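Local coordinates for uncharacterized protein (Nostoc punctiforme, PDB 2R3S), which is uncharacterized but is probably an O-methyltransferase that transfers methyl groups to hydroxyl oxygens, at residues N207-Q211 and G212-R216. Sequence-based numbering, arbitrary orientation.
With EDO (1,2-ethanediol), chain G.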
# COMPACT_ATOMS: atom_id res chain seq x y z
N ASN A 207 31.93 8.18 3.49
CA ASN A 207 31.35 9.51 3.36
C ASN A 207 32.24 10.62 3.95
O ASN A 207 32.32 11.70 3.38
CB ASN A 207 29.90 9.55 3.92
CG ASN A 207 28.89 8.90 2.97
OD1 ASN A 207 29.04 8.96 1.76
ND2 ASN A 207 27.87 8.28 3.52
N ALA A 208 32.93 10.35 5.06
CA ALA A 208 33.89 11.32 5.61
C ALA A 208 35.02 11.55 4.62
O ALA A 208 35.44 12.68 4.38
CB ALA A 208 34.43 10.84 6.94
N ARG A 209 35.53 10.45 4.07
CA ARG A 209 36.52 10.50 2.99
C ARG A 209 36.03 11.37 1.82
O ARG A 209 36.67 12.36 1.48
CB ARG A 209 36.80 9.07 2.53
CG ARG A 209 38.23 8.75 2.23
CD ARG A 209 38.49 8.86 0.76
NE ARG A 209 37.78 7.83 -0.01
CZ ARG A 209 37.20 8.01 -1.20
NH1 ARG A 209 37.21 9.19 -1.82
NH2 ARG A 209 36.59 6.99 -1.79
N ILE A 210 34.88 11.04 1.25
CA ILE A 210 34.28 11.85 0.17
C ILE A 210 34.18 13.36 0.53
O ILE A 210 34.37 14.23 -0.32
CB ILE A 210 32.88 11.28 -0.22
CG1 ILE A 210 33.02 9.90 -0.86
CG2 ILE A 210 32.14 12.20 -1.18
CD1 ILE A 210 31.69 9.13 -0.98
N GLN A 211 33.87 13.68 1.78
CA GLN A 211 33.64 15.07 2.18
C GLN A 211 34.90 15.85 2.59
O GLN A 211 34.82 17.05 2.80
CB GLN A 211 32.61 15.11 3.31
CG GLN A 211 31.23 14.64 2.87
CD GLN A 211 30.68 15.50 1.76
OE1 GLN A 211 30.69 16.75 1.87
NE2 GLN A 211 30.21 14.87 0.69
N GLY A 212 36.03 15.18 2.72
CA GLY A 212 37.30 15.83 3.01
C GLY A 212 37.61 15.99 4.49
O GLY A 212 38.33 16.90 4.88
N VAL A 213 37.07 15.10 5.32
CA VAL A 213 37.19 15.21 6.77
C VAL A 213 37.57 13.88 7.42
O VAL A 213 37.43 13.70 8.62
CB VAL A 213 35.88 15.83 7.39
CG1 VAL A 213 35.57 17.14 6.69
CG2 VAL A 213 34.68 14.88 7.31
N ALA A 214 38.09 12.95 6.61
CA ALA A 214 38.44 11.62 7.08
C ALA A 214 39.40 11.66 8.28
O ALA A 214 39.29 10.84 9.20
CB ALA A 214 39.06 10.81 5.94
N SER A 215 40.36 12.60 8.25
CA SER A 215 41.37 12.66 9.31
C SER A 215 40.81 13.14 10.65
O SER A 215 41.50 13.05 11.67
CB SER A 215 42.48 13.61 8.90
OG SER A 215 42.01 14.95 8.84
N ARG A 216 39.60 13.70 10.64
CA ARG A 216 38.94 14.19 11.85
C ARG A 216 37.71 13.36 12.13
O ARG A 216 36.83 13.79 12.89
CB ARG A 216 38.55 15.65 11.67
CG ARG A 216 39.72 16.52 11.29
CD ARG A 216 39.41 17.96 11.46
NE ARG A 216 38.76 18.51 10.29
CZ ARG A 216 37.57 19.11 10.27
NH1 ARG A 216 36.84 19.24 11.37
NH2 ARG A 216 37.11 19.58 9.13
C1 EDO G . 38.20 20.01 3.25
O1 EDO G . 37.37 20.92 2.52
C2 EDO G . 38.79 19.03 2.25
O2 EDO G . 39.61 18.04 2.88
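Ala208 O collects the backbone N-H groups of Gly212 and Val213 where helix 198-211 runs out and the chain turns toward strand 217-221. The bond from Val213 N is nearly straight (173° at the hydrogen) and 3.1 Å long to Ala208 O, with the donor tilted out of the carbonyl plane. Gly212 N, also 3.1 Å from Ala208 O, makes a bent, weak bond there and a better one to Arg209 O at 3.1 Å, which it approaches from well above the carbonyl plane. Its N-H is thus shared between two carbonyls of the last turn. Gly212 has positive phi (89°) and is the first residue to leave helical geometry. Gly212 O receives a hydrogen bond of 2.6 Å from O2 of a 1,2-ethanediol, probably a crystallisation additive.

Van der Waals contacts of Val213 and Ala214 pack the turn against the helix end. Val213 CG2 lies beside Ala208 O, at 3.7 Å, and touches Ala208 CB at 4.1 Å; chi1 of -53° sets this methyl between the backbone N and the carbonyl carbon. Val213 also packs on Ile181 and Ala184, so this buried side chain joins the turn to helix 178-186. Beyond it, Ala214 CB points back at the helix and rests against the backbone of Arg209, 3.9 Å from Arg209 CA. The guanidinium of Arg209 leads away to a salt bridge with Glu206, one turn back.

A short 3-10 segment, 214-215, follows, and Arg216 N bonds to Val213 O at 3.0 Å. The 6-to-1 bond from Val213 N to Ala208 O and the 5-to-2 bond from Gly212 N to Arg209 O, around a glycine of positive phi, define a Schellman motif, here ending the helix that precedes edge strand 217-221 in the Rossmann-like methyltransferase domain.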